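Local atomic coordinates of bifunctional cytochrome P450/NADPH--P450 reductase (Deinococcus aerius, PDB entry 7F3H), a protein that probably hydroxylates organic substrates with molecular oxygen at the haem iron of a self-sufficient P450, using electrons passed from NADPH through a fused reductase. Residues Phe111-Met116 with Gly407-Leu412; Leu275-Leu280 with Ile444-Phe449; Ile321-Leu326 with Ala393-Phe398. One frame throughout, in Å; residues are numbered along the deposited sequence.

Contact 1 of 3, residues Phe111-Met116 with Gly407-Leu412. With HEM (protoporphyrin IX containing Fe), chain E.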
# COMPACT_ATOMS: atom_id res chain seq x y z
N PHE A 111 11.11 -4.60 -11.52
CA PHE A 111 9.74 -4.55 -10.99
C PHE A 111 8.68 -4.61 -12.09
O PHE A 111 7.48 -4.41 -11.81
CB PHE A 111 9.54 -3.28 -10.16
CG PHE A 111 10.13 -3.35 -8.78
CD1 PHE A 111 11.23 -2.57 -8.45
CD2 PHE A 111 9.55 -4.14 -7.80
CE1 PHE A 111 11.78 -2.61 -7.18
CE2 PHE A 111 10.09 -4.20 -6.51
CZ PHE A 111 11.20 -3.43 -6.19
N SER A 112 9.09 -4.83 -13.33
CA SER A 112 8.17 -4.93 -14.44
C SER A 112 7.48 -6.26 -14.42
O SER A 112 7.93 -7.20 -13.76
CB SER A 112 8.92 -4.79 -15.77
OG SER A 112 9.84 -5.86 -15.93
N GLN A 113 6.38 -6.35 -15.17
CA GLN A 113 5.67 -7.61 -15.29
C GLN A 113 6.58 -8.75 -15.75
O GLN A 113 6.54 -9.84 -15.17
CB GLN A 113 4.46 -7.44 -16.22
CG GLN A 113 3.42 -8.55 -16.09
CD GLN A 113 2.88 -8.71 -14.68
OE1 GLN A 113 2.41 -7.76 -14.04
NE2 GLN A 113 2.94 -9.94 -14.18
N ARG A 114 7.38 -8.55 -16.82
CA ARG A 114 8.17 -9.72 -17.26
C ARG A 114 9.17 -10.17 -16.19
O ARG A 114 9.67 -11.30 -16.24
CB ARG A 114 8.81 -9.58 -18.67
CG ARG A 114 9.98 -8.71 -18.77
CD ARG A 114 9.50 -7.35 -18.91
NE ARG A 114 10.50 -6.31 -19.21
CZ ARG A 114 10.22 -5.01 -19.29
NH1 ARG A 114 11.19 -4.15 -19.58
NH2 ARG A 114 8.95 -4.60 -19.29
N ALA A 115 9.47 -9.32 -15.19
CA ALA A 115 10.36 -9.74 -14.11
C ALA A 115 9.67 -10.60 -13.04
O ALA A 115 10.35 -11.28 -12.26
CB ALA A 115 10.99 -8.51 -13.44
N MET A 116 8.33 -10.65 -13.04
CA MET A 116 7.61 -11.23 -11.91
C MET A 116 7.79 -12.74 -11.85
O MET A 116 7.85 -13.31 -10.74
CB MET A 116 6.13 -10.85 -12.02
CG MET A 116 5.89 -9.38 -11.67
SD MET A 116 6.21 -8.90 -9.96
CE MET A 116 7.53 -7.68 -10.08
N GLY A 407 6.26 -0.87 -6.96
CA GLY A 407 5.96 -2.20 -6.47
C GLY A 407 4.65 -2.78 -6.94
O GLY A 407 4.36 -3.93 -6.62
N ARG A 408 3.89 -2.03 -7.77
CA ARG A 408 2.53 -2.41 -8.16
C ARG A 408 2.44 -3.86 -8.66
O ARG A 408 1.60 -4.64 -8.19
CB ARG A 408 2.02 -1.46 -9.24
CG ARG A 408 0.68 -1.84 -9.81
CD ARG A 408 0.20 -0.91 -10.98
NE ARG A 408 -0.99 -1.50 -11.60
CZ ARG A 408 -0.94 -2.51 -12.47
NH1 ARG A 408 0.23 -2.99 -12.83
NH2 ARG A 408 -2.06 -3.04 -12.99
N GLN A 409 3.30 -4.23 -9.62
CA GLN A 409 3.18 -5.57 -10.21
C GLN A 409 3.54 -6.65 -9.21
O GLN A 409 2.90 -7.71 -9.18
CB GLN A 409 4.03 -5.69 -11.49
CG GLN A 409 3.49 -4.89 -12.68
CD GLN A 409 3.81 -3.41 -12.57
OE1 GLN A 409 2.93 -2.56 -12.66
NE2 GLN A 409 5.09 -3.10 -12.36
N PHE A 410 4.55 -6.40 -8.36
CA PHE A 410 4.86 -7.31 -7.27
C PHE A 410 3.66 -7.48 -6.34
O PHE A 410 3.26 -8.61 -6.02
CB PHE A 410 6.07 -6.80 -6.49
CG PHE A 410 6.69 -7.82 -5.57
CD1 PHE A 410 6.17 -8.03 -4.30
CD2 PHE A 410 7.81 -8.55 -5.98
CE1 PHE A 410 6.75 -8.95 -3.46
CE2 PHE A 410 8.40 -9.47 -5.15
CZ PHE A 410 7.88 -9.68 -3.88
N ALA A 411 3.08 -6.36 -5.91
CA ALA A 411 1.95 -6.42 -5.00
C ALA A 411 0.82 -7.24 -5.58
O ALA A 411 0.39 -8.24 -4.97
CB ALA A 411 1.46 -5.00 -4.68
N LEU A 412 0.39 -6.88 -6.80
CA LEU A 412 -0.76 -7.53 -7.42
C LEU A 412 -0.48 -9.00 -7.68
O LEU A 412 -1.37 -9.85 -7.47
CB LEU A 412 -1.16 -6.81 -8.71
CG LEU A 412 -1.80 -5.42 -8.49
CD1 LEU A 412 -2.04 -4.72 -9.82
CD2 LEU A 412 -3.09 -5.52 -7.67
CHA HEM E . 4.93 4.30 -4.09
CHB HEM E . 7.12 0.02 -3.34
CHC HEM E . 2.76 -2.08 -2.77
CHD HEM E . 0.61 2.24 -3.23
C1A HEM E . 5.89 3.33 -3.94
C2A HEM E . 7.32 3.55 -3.98
C3A HEM E . 7.94 2.37 -3.81
C4A HEM E . 6.92 1.37 -3.58
CMA HEM E . 9.48 2.14 -3.79
CAA HEM E . 7.97 4.91 -4.28
CBA HEM E . 8.23 4.96 -5.79
CGA HEM E . 8.95 6.24 -6.22
O1A HEM E . 9.92 6.10 -7.00
O2A HEM E . 8.68 7.38 -5.73
C1B HEM E . 6.14 -0.93 -3.16
C2B HEM E . 6.35 -2.36 -2.97
C3B HEM E . 5.14 -2.94 -2.87
C4B HEM E . 4.14 -1.89 -2.91
CMB HEM E . 7.73 -3.05 -3.00
CAB HEM E . 4.73 -4.40 -2.59
CBB HEM E . 5.58 -5.39 -2.29
C1C HEM E . 1.78 -1.09 -2.83
C2C HEM E . 0.33 -1.28 -2.75
C3C HEM E . -0.21 -0.05 -2.87
C4C HEM E . 0.84 0.91 -3.06
CMC HEM E . -0.40 -2.64 -2.53
CAC HEM E . -1.65 0.43 -2.88
CBC HEM E . -2.68 -0.41 -2.79
C1D HEM E . 1.59 3.18 -3.50
C2D HEM E . 1.38 4.62 -3.66
C3D HEM E . 2.57 5.15 -3.90
C4D HEM E . 3.58 4.11 -3.88
CMD HEM E . 0.03 5.39 -3.59
CAD HEM E . 2.81 6.63 -4.13
CBD HEM E . 3.01 7.18 -2.74
CGD HEM E . 3.12 8.66 -2.75
O1D HEM E . 3.65 9.16 -1.72
O2D HEM E . 2.70 9.33 -3.75
NA HEM E . 5.69 1.99 -3.67
NB HEM E . 4.79 -0.68 -3.12
NC HEM E . 2.05 0.26 -2.99
ND HEM E . 2.94 2.92 -3.64
FE HEM E . 3.83 1.15 -3.48
O HOH W 1 6.21 -4.17 -9.25
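The F410 ring meets M116 CE at its edge, close to the ring plane, while a haem vinyl carbon approaches obliquely, F410 CD1 lying 3.4 Å from HEM CBB. M116 SD sits 5.3 Å from the ring centroid and 60° off its normal, an oblique Met-aromatic contact; the bends at chi2 and chi3 of M116 fold the thioether back along the start of helix 408-425, where SD comes 3.4 Å from F410 N. The F111 ring receives G407 CA and haem methyl CMB obliquely, and packs edge-to-face with F264; G407 CA itself lies 3.5 Å from HEM C2B. The Q409 amide is held flat from two ends. NE2 gives a hydrogen bond of 2.8 Å to F111 O, which lies almost in the amide plane (N-H...O 151°). OE1 accepts from R408 NH1 at 2.7 Å, this time on a lone pair in the carbonyl plane, with the bond also in the plane of the guanidinium, one face of which carries L412 CD1. With CG beside the backbone N (chi1 -71°) and a bend at chi2, Q409 turns NE2 toward F111 O. Q113 OE1 rests 3.4 Å from Q409 CG, the two amide planes being nearly perpendicular; Q113 NE2 is bonded to Y309. An alanine in place of Q409 is likely to leave F111 O without this donor, R408 NH1 without this acceptor, and a gap beside Q113 OE1. A water takes up the F410 N-H of the helix's first turn and passes a hydrogen on to F111 O, so that this one carbonyl, gripped by amide and water, couples the loop leading into helix 113-137 to the haem-side helix 408-425.

Contact 2 of 3, residues Leu275-Leu280 with Ile444-Phe449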
# COMPACT_ATOMS: atom_id res chain seq x y z
N LEU A 275 -4.49 -4.42 1.33
CA LEU A 275 -5.28 -4.81 0.16
C LEU A 275 -5.87 -6.19 0.36
O LEU A 275 -7.04 -6.43 0.06
CB LEU A 275 -4.42 -4.74 -1.11
CG LEU A 275 -5.02 -5.38 -2.38
CD1 LEU A 275 -6.45 -4.93 -2.61
CD2 LEU A 275 -4.18 -5.15 -3.66
N LEU A 276 -5.06 -7.12 0.90
CA LEU A 276 -5.49 -8.50 1.03
C LEU A 276 -6.57 -8.67 2.10
O LEU A 276 -7.58 -9.36 1.87
CB LEU A 276 -4.29 -9.38 1.34
CG LEU A 276 -3.57 -9.82 0.06
CD1 LEU A 276 -2.22 -10.37 0.44
CD2 LEU A 276 -4.41 -10.87 -0.63
N ALA A 277 -6.40 -8.02 3.25
CA ALA A 277 -7.41 -8.05 4.29
C ALA A 277 -8.72 -7.42 3.83
O ALA A 277 -9.80 -7.97 4.06
CB ALA A 277 -6.89 -7.33 5.53
N PHE A 278 -8.63 -6.28 3.15
CA PHE A 278 -9.84 -5.64 2.65
C PHE A 278 -10.54 -6.54 1.64
O PHE A 278 -11.77 -6.60 1.60
CB PHE A 278 -9.53 -4.27 2.04
CG PHE A 278 -9.53 -3.13 3.04
CD1 PHE A 278 -10.66 -2.85 3.79
CD2 PHE A 278 -8.40 -2.35 3.24
CE1 PHE A 278 -10.66 -1.81 4.72
CE2 PHE A 278 -8.40 -1.31 4.17
CZ PHE A 278 -9.54 -1.05 4.91
N THR A 279 -9.77 -7.26 0.82
CA THR A 279 -10.38 -8.14 -0.17
C THR A 279 -11.12 -9.29 0.49
O THR A 279 -12.23 -9.64 0.09
CB THR A 279 -9.31 -8.64 -1.13
OG1 THR A 279 -8.74 -7.51 -1.82
CG2 THR A 279 -9.91 -9.62 -2.14
N LEU A 280 -10.50 -9.93 1.48
CA LEU A 280 -11.23 -10.98 2.18
C LEU A 280 -12.49 -10.42 2.84
O LEU A 280 -13.55 -11.06 2.79
CB LEU A 280 -10.34 -11.67 3.19
CG LEU A 280 -9.20 -12.47 2.57
CD1 LEU A 280 -8.26 -12.88 3.69
CD2 LEU A 280 -9.72 -13.70 1.88
N ILE A 444 -4.21 2.36 5.57
CA ILE A 444 -5.48 2.00 6.21
C ILE A 444 -5.64 0.50 6.16
O ILE A 444 -5.07 -0.20 5.32
CB ILE A 444 -6.73 2.68 5.64
CG1 ILE A 444 -6.79 2.46 4.13
CG2 ILE A 444 -6.84 4.10 6.10
CD1 ILE A 444 -8.08 2.93 3.51
N LYS A 445 -6.40 0.01 7.12
CA LYS A 445 -6.32 -1.42 7.28
C LYS A 445 -7.49 -1.90 8.14
O LYS A 445 -7.88 -1.17 9.06
CB LYS A 445 -4.90 -1.62 7.83
CG LYS A 445 -4.57 -0.86 9.19
CD LYS A 445 -3.05 -0.86 9.35
CE LYS A 445 -2.84 -0.46 10.77
NZ LYS A 445 -3.32 0.91 11.13
N PRO A 446 -8.10 -3.06 7.85
CA PRO A 446 -9.14 -3.58 8.76
C PRO A 446 -8.51 -4.12 10.03
O PRO A 446 -7.46 -4.76 9.98
CB PRO A 446 -9.86 -4.67 7.94
CG PRO A 446 -9.11 -4.90 6.75
CD PRO A 446 -8.03 -3.85 6.60
N GLU A 447 -9.09 -3.74 11.17
CA GLU A 447 -8.53 -4.09 12.47
C GLU A 447 -9.48 -5.05 13.17
O GLU A 447 -10.70 -4.98 12.98
CB GLU A 447 -8.33 -2.81 13.28
CG GLU A 447 -7.23 -2.86 14.31
CD GLU A 447 -7.12 -1.56 15.07
OE1 GLU A 447 -8.11 -0.80 15.04
OE2 GLU A 447 -6.04 -1.24 15.61
N ASP A 448 -8.92 -5.97 13.96
CA ASP A 448 -9.72 -6.90 14.78
C ASP A 448 -10.67 -7.74 13.92
O ASP A 448 -11.77 -8.11 14.36
CB ASP A 448 -10.51 -6.14 15.86
CG ASP A 448 -9.64 -5.18 16.64
OD1 ASP A 448 -8.50 -5.57 17.01
OD2 ASP A 448 -10.08 -4.02 16.85
N PHE A 449 -10.22 -8.03 12.70
CA PHE A 449 -10.95 -8.82 11.72
C PHE A 449 -10.55 -10.29 11.88
O PHE A 449 -9.42 -10.67 11.60
CB PHE A 449 -10.64 -8.29 10.32
CG PHE A 449 -11.26 -9.06 9.17
CD1 PHE A 449 -12.43 -9.81 9.32
CD2 PHE A 449 -10.68 -8.99 7.89
CE1 PHE A 449 -13.02 -10.52 8.21
CE2 PHE A 449 -11.27 -9.66 6.80
CZ PHE A 449 -12.44 -10.44 6.97
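F278 and P446 make the tight centre of this wholly van der Waals contact: the proline CD sits over the middle of the F278 ring, 3.5 Å from its centroid and only 10° off the normal, a CH-pi contact. P446 CG, on the same side of the ring, also touches A277 CB at 3.5 Å, wedging the pyrrolidine between methyl and phenyl. At the ring's edge, near its plane, lies I444 O, 3.7 Å from F278 CE2. The same ring atom meets I444 CG1, and F278 stacks further with W329. The helix belongs to 254-285, probably the long helix that crosses the P450 haem domain; strand 444-446, paired antiparallel with 438-440 in a hairpin, runs over it at 42° with the axes 7.4 Å apart. Packing is slacker toward the end of the segments. F449, its CG anti to the backbone N (chi1 176°), sends its ring back to the helix edge-on, with CE2 3.5 Å from A277 O but 4.2 Å from L280 CB, and stacks with Y434. On the solvent side the hairpin turns away: K445 points from the helix, its NZ bonding weakly to K439 O, and E447 pairs with K439 in a salt bridge.

Contact 3 of 3, residues Ile321-Leu326 with Ala393-Phe398. With HEM (protoporphyrin IX containing Fe), chain E.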
# COMPACT_ATOMS: atom_id res chain seq x y z
N ILE A 321 -11.38 -8.54 -9.05
CA ILE A 321 -11.71 -8.37 -7.64
C ILE A 321 -10.74 -7.41 -7.00
O ILE A 321 -11.14 -6.51 -6.25
CB ILE A 321 -11.66 -9.72 -6.90
CG1 ILE A 321 -12.90 -10.55 -7.22
CG2 ILE A 321 -11.50 -9.50 -5.41
CD1 ILE A 321 -12.73 -11.98 -6.81
N LEU A 322 -9.44 -7.61 -7.25
CA LEU A 322 -8.43 -6.78 -6.60
C LEU A 322 -8.53 -5.33 -7.07
O LEU A 322 -8.46 -4.40 -6.25
CB LEU A 322 -7.03 -7.34 -6.83
CG LEU A 322 -6.63 -8.59 -6.01
CD1 LEU A 322 -5.24 -9.11 -6.42
CD2 LEU A 322 -6.62 -8.30 -4.51
N ASP A 323 -8.74 -5.13 -8.38
CA ASP A 323 -8.91 -3.79 -8.93
C ASP A 323 -10.06 -3.05 -8.23
O ASP A 323 -9.90 -1.91 -7.77
CB ASP A 323 -9.18 -3.86 -10.44
CG ASP A 323 -7.95 -4.29 -11.27
OD1 ASP A 323 -6.79 -4.10 -10.82
OD2 ASP A 323 -8.14 -4.79 -12.40
N GLU A 324 -11.22 -3.72 -8.09
CA GLU A 324 -12.36 -3.10 -7.42
C GLU A 324 -12.16 -2.96 -5.90
O GLU A 324 -12.63 -1.99 -5.30
CB GLU A 324 -13.64 -3.89 -7.76
CG GLU A 324 -14.99 -3.36 -7.23
CD GLU A 324 -15.46 -2.01 -7.82
OE1 GLU A 324 -14.65 -1.29 -8.46
OE2 GLU A 324 -16.66 -1.69 -7.61
N ALA A 325 -11.45 -3.90 -5.27
CA ALA A 325 -11.17 -3.73 -3.84
C ALA A 325 -10.33 -2.49 -3.62
O ALA A 325 -10.62 -1.69 -2.73
CB ALA A 325 -10.48 -4.97 -3.27
N LEU A 326 -9.34 -2.26 -4.50
CA LEU A 326 -8.54 -1.04 -4.44
C LEU A 326 -9.39 0.19 -4.77
O LEU A 326 -9.07 1.29 -4.34
CB LEU A 326 -7.35 -1.16 -5.38
CG LEU A 326 -6.17 -2.04 -4.94
CD1 LEU A 326 -5.07 -2.07 -5.98
CD2 LEU A 326 -5.57 -1.64 -3.59
N ALA A 393 -8.37 10.10 -14.69
CA ALA A 393 -7.75 10.64 -13.49
C ALA A 393 -8.50 10.22 -12.23
O ALA A 393 -8.20 10.75 -11.16
CB ALA A 393 -7.64 12.16 -13.56
N ALA A 394 -9.44 9.28 -12.33
CA ALA A 394 -10.30 8.94 -11.19
C ALA A 394 -9.91 7.63 -10.51
O ALA A 394 -10.67 7.14 -9.66
CB ALA A 394 -11.78 8.91 -11.62
N TYR A 395 -8.79 7.01 -10.89
CA TYR A 395 -8.36 5.74 -10.30
C TYR A 395 -6.85 5.80 -10.09
O TYR A 395 -6.07 5.58 -11.02
CB TYR A 395 -8.74 4.58 -11.20
CG TYR A 395 -8.53 3.22 -10.61
CD1 TYR A 395 -9.20 2.83 -9.45
CD2 TYR A 395 -7.68 2.29 -11.22
CE1 TYR A 395 -9.01 1.57 -8.89
CE2 TYR A 395 -7.50 1.04 -10.68
CZ TYR A 395 -8.17 0.69 -9.51
OH TYR A 395 -8.03 -0.55 -8.95
N LYS A 396 -6.44 6.06 -8.85
CA LYS A 396 -5.03 6.32 -8.55
C LYS A 396 -4.54 5.55 -7.31
O LYS A 396 -3.86 6.12 -6.46
CB LYS A 396 -4.85 7.82 -8.34
CG LYS A 396 -5.11 8.70 -9.57
CD LYS A 396 -4.26 8.26 -10.73
CE LYS A 396 -3.84 9.43 -11.55
NZ LYS A 396 -2.81 8.98 -12.52
N PRO A 397 -4.81 4.24 -7.21
CA PRO A 397 -4.40 3.51 -6.00
C PRO A 397 -2.90 3.29 -5.93
O PRO A 397 -2.36 3.02 -4.85
CB PRO A 397 -5.15 2.19 -6.09
CG PRO A 397 -5.34 1.97 -7.52
CD PRO A 397 -5.38 3.32 -8.22
N PHE A 398 -2.20 3.36 -7.06
CA PHE A 398 -0.76 3.19 -7.12
C PHE A 398 -0.07 4.52 -7.45
O PHE A 398 0.92 4.55 -8.18
CB PHE A 398 -0.38 2.07 -8.10
CG PHE A 398 -0.86 0.69 -7.66
CD1 PHE A 398 -0.22 0.02 -6.61
CD2 PHE A 398 -1.96 0.09 -8.25
CE1 PHE A 398 -0.65 -1.24 -6.19
CE2 PHE A 398 -2.42 -1.17 -7.83
CZ PHE A 398 -1.75 -1.84 -6.81
CHA HEM E . 4.93 4.30 -4.09
CHB HEM E . 7.12 0.02 -3.34
CHC HEM E . 2.76 -2.08 -2.77
CHD HEM E . 0.61 2.24 -3.23
C1A HEM E . 5.89 3.33 -3.94
C2A HEM E . 7.32 3.55 -3.98
C3A HEM E . 7.94 2.37 -3.81
C4A HEM E . 6.92 1.37 -3.58
CMA HEM E . 9.48 2.14 -3.79
CAA HEM E . 7.97 4.91 -4.28
CBA HEM E . 8.23 4.96 -5.79
CGA HEM E . 8.95 6.24 -6.22
O1A HEM E . 9.92 6.10 -7.00
O2A HEM E . 8.68 7.38 -5.73
C1B HEM E . 6.14 -0.93 -3.16
C2B HEM E . 6.35 -2.36 -2.97
C3B HEM E . 5.14 -2.94 -2.87
C4B HEM E . 4.14 -1.89 -2.91
CMB HEM E . 7.73 -3.05 -3.00
CAB HEM E . 4.73 -4.40 -2.59
CBB HEM E . 5.58 -5.39 -2.29
C1C HEM E . 1.78 -1.09 -2.83
C2C HEM E . 0.33 -1.28 -2.75
C3C HEM E . -0.21 -0.05 -2.87
C4C HEM E . 0.84 0.91 -3.06
CMC HEM E . -0.40 -2.64 -2.53
CAC HEM E . -1.65 0.43 -2.88
CBC HEM E . -2.68 -0.41 -2.79
C1D HEM E . 1.59 3.18 -3.50
C2D HEM E . 1.38 4.62 -3.66
C3D HEM E . 2.57 5.15 -3.90
C4D HEM E . 3.58 4.11 -3.88
CMD HEM E . 0.03 5.39 -3.59
CAD HEM E . 2.81 6.63 -4.13
CBD HEM E . 3.01 7.18 -2.74
CGD HEM E . 3.12 8.66 -2.75
O1D HEM E . 3.65 9.16 -1.72
O2D HEM E . 2.70 9.33 -3.75
NA HEM E . 5.69 1.99 -3.67
NB HEM E . 4.79 -0.68 -3.12
NC HEM E . 2.05 0.26 -2.99
ND HEM E . 2.94 2.92 -3.64
FE HEM E . 3.83 1.15 -3.48
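L326 and P397 mark the closest backbone approach, their CA atoms 6.3 Å apart where helix 317-329 passes a loop without regular structure. Y395, its CG anti to the backbone N (chi1 -171°), reaches across to the helix and donates from OH to D323 O at 2.6 Å. The hydroxyl comes in well off the carbonyl direction (C=O...O 114°) and tilted 24° from the carbonyl plane, with D323 O itself near the plane of the tyrosine ring at its edge. The D323 carboxylate stands almost perpendicular to that ring and is engaged elsewhere, OD2 forming a salt bridge with R387. One face of the Y395 ring carries P397 CD, 3.7 Å above its centre, which backs the phenol within its own loop. L326 CB touches P397 CB at 4.1 Å, and the leucine then splits its methyls: CD1 lies obliquely against F398 CE2 at 3.4 Å, while CD2 meets the haem vinyl atom CBC. F398 CE1 comes 3.6 Å from HEM C3C, again obliquely. Next door, E324 pairs with R327 and R381, consistent with the Glu-Arg-Arg triad of P450s. F398 begins the haem-binding signature loop, and its backbone is bonded to C405, probably the thiolate ligand of the iron. One hydroxyl-to-carbonyl bond at the outer end and an apolar leucine-phenylalanine-vinyl cluster at the inner end therefore fix the helix against the start of this loop, placing largely apolar side chains against this vinyl group of the haem.

From the N terminus, 111-116 comes first and waits for 407-412, which closes contact 1 over 290 intervening residues. Helix segment 275-280 opens contact 2, and 321-326 opens contact 3. The loop segment 393-398 closes contact 3 first, so that it nests inside the loops of both others; 407-412 then closes contact 1, and 444-449 closes contact 2 last, making contacts 1 and 2 cross. They also touch in space: R408 and L412 pack on F398, L412 meets L275, and T279 lies against L322 and A325. Helices 254-285, 317-329 and 408-425 are thereby joined with the start of helix 113-137, hairpin strand 444-446 and loop 393-398, contacts 1 and 3 both reaching the haem.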